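Local coordinates for hypothetical protein AF2198 (Archaeoglobus fulgidus, PDB 1OI0) that is a zinc-binding JAB1/MPN-domain protein, probably a metallopeptidase, of the family linked to deubiquitination at the proteasome, at residues S3-R8 with K34-E39; F66-S71 with T88-Y93. One frame throughout, in Å; residues are numbered along the deposited sequence.

Interaction 1 (S3-R8 with K34-E39); sequences SMKISR and KDVMDE
Lys5 and Ile6 pair in parallel with Val36 and Met37, the two segments running 21° apart and joined by three backbone hydrogen bonds. Lys5 N reaches Asp35 O at 3.1 Å; Lys5 O accepts Met37 N over 2.8 Å in an almost straight bond; Ser7 N closes the ladder on Met37 O at 3.0 Å. Side chains then alternate between the faces of the sheet. On one face Lys5 turns its CG away from its own carbonyl carbon (chi1 -58°), runs out extended and bends only at its last torsion, which brings NZ within 2.7 Å of Asp35 OD2 in a salt bridge. The same ammonium donates to Ser3 O at 3.0 Å, in that carbonyl's plane, and to Gly1 O, so it ties the N-terminal residues to the start of strand 36-42. With an alanine here the Asp35 carboxylate is likely to lose its countercharge, and the carbonyls of Ser3 and Gly1 the donor they share. The pairing belongs to the mixed sheet of the JAB1/MPN fold, in which strand 5-6 lies between strands 36-42 and 119-120. On the other face Met4 and Met37 cross at about a right angle, Met4 CG resting 3.7 Å from Met37 CE, while Met4 SD lies beside Asp35 O. Ile6 CG1 packs on Met37 CB at 4.0 Å. Beyond the ladder Ser7 is the N-cap of helix 8-21, its OG accepting from Leu10 N and also hydrogen-bonded to a water 2.6 Å away.

Interaction 2 (F66-S71 with T88-Y93); sequences FGTVHS and TRFGKY. With ZN (zinc ion), chain E.
Phe66 O takes two backbone N-H groups from the turn after helix 81-89. The bond from Tyr93 N is nearly linear (2.8 Å, 176°), whereas the one from Lys92 N is strongly bent and weak. Thr68 N returns a weak bond to Tyr93 O at 3.1 Å, and Gly67 CA makes a CA-H...O contact to that same oxygen at 3.0 Å. Together they set Gly67 opposite Tyr93 in a parallel bridge, the start of the pairing between strands 64-72 and 93-98 in this beta-alpha-beta unit.

The nearest pair of alpha carbons is Gly67 CA and Gly91 CA, 3.8 Å apart. A beta carbon on either would collide with the other segment, and at both positions the backbone angles would also press such a carbon against the preceding carbonyl oxygen.

Among apolar contacts, the Thr68 methyl CG2 sits 3.5 Å from Phe90 CZ, the Thr68 side chain crossing that of Phe90 at about a right angle. Phe66 CB touches Tyr93 CD2 more loosely.

Farther along strand 64-72, which supplies both histidines of the site, His70 NE2 binds the zinc ion at 2.2 Å, with His72 and, from helix 81-89, Asp83 as further protein ligands. With the Phe66 carbonyl gripped by one straight and one weak N-H, and two glycines permitting the close approach, the join is made by backbone more than by side chains.

Interactions 1 and 2 lie on one mixed sheet, their centres 14 Å apart, and meet mainly through side chains. From 3-8, Met4 CE packs against the Phe66 ring at CD1 (3.3 Å) and the Tyr93 ring at CE2 (3.5 Å); from 34-39, Met37 CE touches Tyr93 CB at 3.3 Å. The two methionines of interaction 1 therefore pack on Phe66 and Tyr93 of interaction 2. Strand 36-42 is followed in the chain by strand 64-72, with strand 27-32 between them in the sheet. Interaction 1 lies away from the zinc, while interaction 2 leads to it through His70, which also touches the bound tris-hydroxymethyl-methyl-ammonium; that ligand is about 9 Å from the Thr68 side chain.

Interaction 1 (S3-R8 with K34-E39)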
ATOM      1  N   SER A   3       9.724  -6.206 -12.036  1.00 20.45           N
ATOM      2  CA  SER A   3       9.608  -5.618 -10.706  1.00 22.89           C
ATOM      3  C   SER A   3       8.240  -6.059 -10.226  1.00 23.04           C
ATOM      4  O   SER A   3       7.483  -6.687 -10.979  1.00 21.89           O
ATOM      5  CB  SER A   3       9.650  -4.089 -10.761  1.00 20.98           C
ATOM      6  OG  SER A   3       8.406  -3.559 -11.203  1.00 19.89           O
ATOM      7  N   MET A   4       7.914  -5.751  -8.977  1.00 21.41           N
ATOM      8  CA  MET A   4       6.602  -6.109  -8.468  1.00 23.34           C
ATOM      9  C   MET A   4       5.593  -5.298  -9.270  1.00 21.36           C
ATOM     10  O   MET A   4       5.914  -4.222  -9.791  1.00 20.55           O
ATOM     11  CB  MET A   4       6.492  -5.780  -6.977  1.00 25.25           C
ATOM     12  CG  MET A   4       5.114  -6.035  -6.377  1.00 27.43           C
ATOM     13  SD  MET A   4       4.458  -7.694  -6.683  1.00 30.19           S
ATOM     14  CE  MET A   4       5.564  -8.664  -5.690  1.00 35.28           C
ATOM     15  N   LYS A   5       4.384  -5.827  -9.379  1.00 22.08           N
ATOM     16  CA  LYS A   5       3.331  -5.168 -10.130  1.00 21.43           C
ATOM     17  C   LYS A   5       2.090  -5.040  -9.270  1.00 22.82           C
ATOM     18  O   LYS A   5       1.938  -5.751  -8.277  1.00 23.46           O
ATOM     19  CB  LYS A   5       3.006  -5.980 -11.383  1.00 24.41           C
ATOM     20  CG  LYS A   5       4.201  -6.191 -12.300  1.00 24.22           C
ATOM     21  CD  LYS A   5       3.916  -7.228 -13.374  1.00 21.60           C
ATOM     22  CE  LYS A   5       5.119  -7.400 -14.291  1.00 22.41           C
ATOM     23  NZ  LYS A   5       6.340  -7.797 -13.530  1.00 21.90           N
ATOM     24  N   ILE A   6       1.212  -4.124  -9.653  1.00 20.88           N
ATOM     25  CA  ILE A   6      -0.036  -3.917  -8.936  1.00 20.17           C
ATOM     26  C   ILE A   6      -1.114  -3.671  -9.976  1.00 20.82           C
ATOM     27  O   ILE A   6      -0.883  -2.971 -10.962  1.00 23.11           O
ATOM     28  CB  ILE A   6       0.048  -2.711  -7.962  1.00 19.50           C
ATOM     29  CG1 ILE A   6      -1.258  -2.605  -7.171  1.00 20.74           C
ATOM     30  CG2 ILE A   6       0.333  -1.418  -8.728  1.00 19.01           C
ATOM     31  CD1 ILE A   6      -1.203  -1.607  -6.026  1.00 20.13           C
ATOM     32  N   SER A   7      -2.283  -4.264  -9.773  1.00 22.34           N
ATOM     33  CA  SER A   7      -3.372  -4.089 -10.716  1.00 23.72           C
ATOM     34  C   SER A   7      -4.000  -2.717 -10.519  1.00 24.87           C
ATOM     35  O   SER A   7      -4.048  -2.200  -9.402  1.00 24.95           O
ATOM     36  CB  SER A   7      -4.431  -5.175 -10.520  1.00 23.77           C
ATOM     37  OG  SER A   7      -5.117  -5.009  -9.290  1.00 26.66           O
ATOM     38  N   ARG A   8      -4.466  -2.121 -11.609  1.00 25.81           N
ATOM     39  CA  ARG A   8      -5.100  -0.813 -11.527  1.00 27.45           C
ATOM     40  C   ARG A   8      -6.355  -0.951 -10.674  1.00 25.73           C
ATOM     41  O   ARG A   8      -6.762  -0.014  -9.991  1.00 27.59           O
ATOM     42  CB  ARG A   8      -5.475  -0.312 -12.925  1.00 28.16           C
ATOM     43  CG  ARG A   8      -6.267   0.988 -12.926  1.00 32.97           C
ATOM     44  CD  ARG A   8      -5.453   2.144 -12.371  1.00 37.43           C
ATOM     45  NE  ARG A   8      -4.275   2.426 -13.188  1.00 40.48           N
ATOM     46  CZ  ARG A   8      -3.398   3.392 -12.930  1.00 40.96           C
ATOM     47  NH1 ARG A   8      -3.560   4.174 -11.872  1.00 41.69           N
ATOM     48  NH2 ARG A   8      -2.355   3.574 -13.727  1.00 42.74           N
ATOM     49  N   LYS A  34       1.706 -14.999  -7.922  1.00 48.50           N
ATOM     50  CA  LYS A  34       2.719 -14.682  -8.918  1.00 48.73           C
ATOM     51  C   LYS A  34       3.505 -13.430  -8.529  1.00 46.65           C
ATOM     52  O   LYS A  34       4.151 -13.394  -7.482  1.00 47.36           O
ATOM     53  CB  LYS A  34       2.059 -14.489 -10.287  1.00 50.88           C
ATOM     54  CG  LYS A  34       3.036 -14.408 -11.450  1.00 53.54           C
ATOM     55  CD  LYS A  34       2.304 -14.199 -12.766  1.00 55.92           C
ATOM     56  CE  LYS A  34       3.275 -14.138 -13.935  1.00 56.09           C
ATOM     57  NZ  LYS A  34       2.565 -13.919 -15.227  1.00 56.32           N
ATOM     58  N   ASP A  35       3.441 -12.403  -9.369  1.00 44.18           N
ATOM     59  CA  ASP A  35       4.166 -11.165  -9.111  1.00 42.42           C
ATOM     60  C   ASP A  35       3.260  -9.949  -9.245  1.00 38.46           C
ATOM     61  O   ASP A  35       3.712  -8.868  -9.622  1.00 39.84           O
ATOM     62  CB  ASP A  35       5.336 -11.040 -10.087  1.00 43.32           C
ATOM     63  CG  ASP A  35       4.878 -10.836 -11.517  1.00 43.19           C
ATOM     64  OD1 ASP A  35       3.956 -11.557 -11.954  1.00 41.80           O
ATOM     65  OD2 ASP A  35       5.441  -9.958 -12.205  1.00 44.57           O
ATOM     66  N   VAL A  36       1.981 -10.125  -8.934  1.00 34.96           N
ATOM     67  CA  VAL A  36       1.030  -9.027  -9.034  1.00 29.97           C
ATOM     68  C   VAL A  36       0.193  -8.842  -7.771  1.00 29.14           C
ATOM     69  O   VAL A  36      -0.427  -9.785  -7.276  1.00 27.14           O
ATOM     70  CB  VAL A  36       0.062  -9.231 -10.228  1.00 29.56           C
ATOM     71  CG1 VAL A  36      -0.927  -8.078 -10.303  1.00 28.05           C
ATOM     72  CG2 VAL A  36       0.849  -9.334 -11.524  1.00 31.49           C
ATOM     73  N   MET A  37       0.194  -7.620  -7.250  1.00 27.00           N
ATOM     74  CA  MET A  37      -0.600  -7.292  -6.072  1.00 24.54           C
ATOM     75  C   MET A  37      -1.999  -7.049  -6.623  1.00 23.14           C
ATOM     76  O   MET A  37      -2.201  -6.119  -7.399  1.00 22.42           O
ATOM     77  CB  MET A  37      -0.107  -5.997  -5.413  1.00 22.36           C
ATOM     78  CG  MET A  37       1.370  -5.949  -5.061  1.00 25.14           C
ATOM     79  SD  MET A  37       1.881  -4.292  -4.512  1.00 24.91           S
ATOM     80  CE  MET A  37       3.266  -4.691  -3.479  1.00 29.05           C
ATOM     81  N   ASP A  38      -2.964  -7.877  -6.238  1.00 25.34           N
ATOM     82  CA  ASP A  38      -4.322  -7.696  -6.735  1.00 26.31           C
ATOM     83  C   ASP A  38      -5.385  -8.067  -5.709  1.00 25.93           C
ATOM     84  O   ASP A  38      -6.569  -8.147  -6.038  1.00 27.05           O
ATOM     85  CB  ASP A  38      -4.532  -8.521  -8.006  1.00 30.13           C
ATOM     86  CG  ASP A  38      -4.166  -9.979  -7.819  1.00 32.36           C
ATOM     87  OD1 ASP A  38      -4.625 -10.589  -6.832  1.00 36.29           O
ATOM     88  OD2 ASP A  38      -3.423 -10.520  -8.664  1.00 38.12           O
ATOM     89  N   GLU A  39      -4.955  -8.292  -4.473  1.00 26.77           N
ATOM     90  CA  GLU A  39      -5.865  -8.656  -3.394  1.00 28.58           C
ATOM     91  C   GLU A  39      -5.470  -7.929  -2.116  1.00 28.18           C
ATOM     92  O   GLU A  39      -4.329  -7.499  -1.966  1.00 26.61           O
ATOM     93  CB  GLU A  39      -5.816 -10.165  -3.152  1.00 33.88           C
ATOM     94  CG  GLU A  39      -6.378 -11.005  -4.286  1.00 38.54           C
ATOM     95  CD  GLU A  39      -7.892 -11.014  -4.306  1.00 44.32           C
ATOM     96  OE1 GLU A  39      -8.498  -9.928  -4.419  1.00 46.91           O
ATOM     97  OE2 GLU A  39      -8.477 -12.113  -4.207  1.00 47.86           O
TER
HETATM   98  O   HOH W   1      -7.062  -6.729  -9.089  1.00 44.29           O

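Interaction 2 (F66-S71 with T88-Y93)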
ATOM      1  N   PHE A  66       2.628  -9.545   0.172  1.00 25.10           N
ATOM      2  CA  PHE A  66       3.697  -8.714  -0.355  1.00 23.57           C
ATOM      3  C   PHE A  66       4.118  -7.606   0.597  1.00 22.91           C
ATOM      4  O   PHE A  66       5.238  -7.106   0.522  1.00 22.55           O
ATOM      5  CB  PHE A  66       3.274  -8.105  -1.694  1.00 24.55           C
ATOM      6  CG  PHE A  66       2.940  -9.127  -2.742  1.00 22.79           C
ATOM      7  CD1 PHE A  66       3.899 -10.039  -3.173  1.00 27.66           C
ATOM      8  CD2 PHE A  66       1.665  -9.183  -3.294  1.00 28.52           C
ATOM      9  CE1 PHE A  66       3.592 -10.993  -4.143  1.00 28.26           C
ATOM     10  CE2 PHE A  66       1.348 -10.131  -4.264  1.00 30.42           C
ATOM     11  CZ  PHE A  66       2.314 -11.038  -4.689  1.00 30.20           C
ATOM     12  N   GLY A  67       3.216  -7.217   1.490  1.00 22.80           N
ATOM     13  CA  GLY A  67       3.547  -6.163   2.423  1.00 19.80           C
ATOM     14  C   GLY A  67       2.318  -5.459   2.951  1.00 16.62           C
ATOM     15  O   GLY A  67       1.281  -6.085   3.176  1.00 22.43           O
ATOM     16  N   THR A  68       2.431  -4.150   3.135  1.00 19.19           N
ATOM     17  CA  THR A  68       1.319  -3.377   3.665  1.00 17.76           C
ATOM     18  C   THR A  68       1.028  -2.135   2.852  1.00 15.98           C
ATOM     19  O   THR A  68       1.842  -1.684   2.052  1.00 16.92           O
ATOM     20  CB  THR A  68       1.600  -2.890   5.100  1.00 19.61           C
ATOM     21  OG1 THR A  68       2.634  -1.896   5.068  1.00 19.26           O
ATOM     22  CG2 THR A  68       2.031  -4.045   5.988  1.00 22.23           C
ATOM     23  N   VAL A  69      -0.160  -1.591   3.074  1.00 15.69           N
ATOM     24  CA  VAL A  69      -0.573  -0.361   2.434  1.00 15.81           C
ATOM     25  C   VAL A  69      -1.361   0.404   3.486  1.00 15.21           C
ATOM     26  O   VAL A  69      -2.188  -0.173   4.183  1.00 15.14           O
ATOM     27  CB  VAL A  69      -1.465  -0.607   1.184  1.00 17.49           C
ATOM     28  CG1 VAL A  69      -2.639  -1.501   1.530  1.00 16.68           C
ATOM     29  CG2 VAL A  69      -1.959   0.731   0.640  1.00 19.34           C
ATOM     30  N   HIS A  70      -1.058   1.686   3.644  1.00 14.65           N
ATOM     31  CA  HIS A  70      -1.807   2.500   4.591  1.00 14.05           C
ATOM     32  C   HIS A  70      -1.919   3.908   4.047  1.00 14.54           C
ATOM     33  O   HIS A  70      -1.151   4.308   3.168  1.00 15.63           O
ATOM     34  CB  HIS A  70      -1.182   2.484   6.006  1.00 14.41           C
ATOM     35  CG  HIS A  70       0.055   3.313   6.163  1.00 16.66           C
ATOM     36  ND1 HIS A  70       1.300   2.898   5.741  1.00 14.88           N
ATOM     37  CD2 HIS A  70       0.247   4.504   6.780  1.00 16.75           C
ATOM     38  CE1 HIS A  70       2.204   3.792   6.096  1.00 15.10           C
ATOM     39  NE2 HIS A  70       1.591   4.776   6.729  1.00 17.64           N
ATOM     40  N   SER A  71      -2.902   4.648   4.542  1.00 15.38           N
ATOM     41  CA  SER A  71      -3.119   6.005   4.067  1.00 14.56           C
ATOM     42  C   SER A  71      -2.748   7.091   5.071  1.00 14.44           C
ATOM     43  O   SER A  71      -2.696   6.858   6.280  1.00 15.68           O
ATOM     44  CB  SER A  71      -4.585   6.186   3.651  1.00 17.02           C
ATOM     45  OG  SER A  71      -5.453   6.094   4.767  1.00 17.21           O
ATOM     46  N   THR A  88       9.815  -2.777   8.169  1.00 22.85           N
ATOM     47  CA  THR A  88      10.811  -3.797   8.493  1.00 23.22           C
ATOM     48  C   THR A  88      10.284  -5.060   9.167  1.00 26.89           C
ATOM     49  O   THR A  88      10.935  -6.103   9.119  1.00 25.13           O
ATOM     50  CB  THR A  88      11.913  -3.222   9.407  1.00 24.91           C
ATOM     51  OG1 THR A  88      11.347  -2.861  10.671  1.00 32.17           O
ATOM     52  CG2 THR A  88      12.541  -1.996   8.778  1.00 27.98           C
ATOM     53  N   ARG A  89       9.117  -4.977   9.794  1.00 24.46           N
ATOM     54  CA  ARG A  89       8.557  -6.126  10.501  1.00 29.65           C
ATOM     55  C   ARG A  89       8.195  -7.317   9.623  1.00 29.14           C
ATOM     56  O   ARG A  89       8.391  -8.470  10.017  1.00 32.39           O
ATOM     57  CB  ARG A  89       7.335  -5.702  11.317  1.00 29.79           C
ATOM     58  CG  ARG A  89       7.657  -4.769  12.468  1.00 33.12           C
ATOM     59  CD  ARG A  89       6.423  -4.534  13.309  1.00 30.48           C
ATOM     60  NE  ARG A  89       6.608  -3.478  14.298  1.00 28.28           N
ATOM     61  CZ  ARG A  89       7.054  -3.662  15.536  1.00 20.57           C
ATOM     62  NH1 ARG A  89       7.376  -4.874  15.977  1.00 23.65           N
ATOM     63  NH2 ARG A  89       7.164  -2.620  16.340  1.00 21.31           N
ATOM     64  N   PHE A  90       7.667  -7.044   8.436  1.00 28.73           N
ATOM     65  CA  PHE A  90       7.299  -8.114   7.517  1.00 27.96           C
ATOM     66  C   PHE A  90       6.905  -7.522   6.172  1.00 26.24           C
ATOM     67  O   PHE A  90       6.510  -6.365   6.088  1.00 25.24           O
ATOM     68  CB  PHE A  90       6.131  -8.928   8.092  1.00 28.71           C
ATOM     69  CG  PHE A  90       4.837  -8.166   8.168  1.00 29.12           C
ATOM     70  CD1 PHE A  90       3.975  -8.117   7.076  1.00 30.46           C
ATOM     71  CD2 PHE A  90       4.492  -7.471   9.323  1.00 31.82           C
ATOM     72  CE1 PHE A  90       2.793  -7.387   7.134  1.00 30.10           C
ATOM     73  CE2 PHE A  90       3.311  -6.737   9.387  1.00 26.77           C
ATOM     74  CZ  PHE A  90       2.462  -6.695   8.295  1.00 28.09           C
ATOM     75  N   GLY A  91       7.007  -8.323   5.120  1.00 28.58           N
ATOM     76  CA  GLY A  91       6.633  -7.836   3.808  1.00 25.29           C
ATOM     77  C   GLY A  91       7.750  -7.119   3.077  1.00 26.09           C
ATOM     78  O   GLY A  91       8.545  -6.387   3.668  1.00 24.98           O
ATOM     79  N   LYS A  92       7.786  -7.326   1.769  1.00 24.31           N
ATOM     80  CA  LYS A  92       8.800  -6.730   0.916  1.00 25.81           C
ATOM     81  C   LYS A  92       8.416  -5.334   0.427  1.00 23.86           C
ATOM     82  O   LYS A  92       9.268  -4.455   0.312  1.00 24.75           O
ATOM     83  CB  LYS A  92       9.043  -7.634  -0.295  1.00 26.77           C
ATOM     84  CG  LYS A  92       9.218  -9.106   0.038  1.00 35.47           C
ATOM     85  CD  LYS A  92       9.346  -9.943  -1.229  1.00 38.77           C
ATOM     86  CE  LYS A  92       9.366 -11.432  -0.916  1.00 41.29           C
ATOM     87  NZ  LYS A  92       8.092 -11.890  -0.291  1.00 43.09           N
ATOM     88  N   TYR A  93       7.129  -5.127   0.158  1.00 19.71           N
ATOM     89  CA  TYR A  93       6.664  -3.850  -0.364  1.00 19.89           C
ATOM     90  C   TYR A  93       5.645  -3.161   0.518  1.00 16.35           C
ATOM     91  O   TYR A  93       4.799  -3.806   1.130  1.00 19.18           O
ATOM     92  CB  TYR A  93       6.061  -4.062  -1.748  1.00 22.48           C
ATOM     93  CG  TYR A  93       7.010  -4.760  -2.687  1.00 25.78           C
ATOM     94  CD1 TYR A  93       8.081  -4.076  -3.256  1.00 25.38           C
ATOM     95  CD2 TYR A  93       6.863  -6.114  -2.974  1.00 23.99           C
ATOM     96  CE1 TYR A  93       8.988  -4.725  -4.088  1.00 26.23           C
ATOM     97  CE2 TYR A  93       7.764  -6.773  -3.803  1.00 27.37           C
ATOM     98  CZ  TYR A  93       8.820  -6.070  -4.355  1.00 29.12           C
ATOM     99  OH  TYR A  93       9.711  -6.711  -5.180  1.00 30.29           O
TER
HETATM  100 ZN    ZN E 201       2.521   6.519   7.722  1.00 17.89          ZN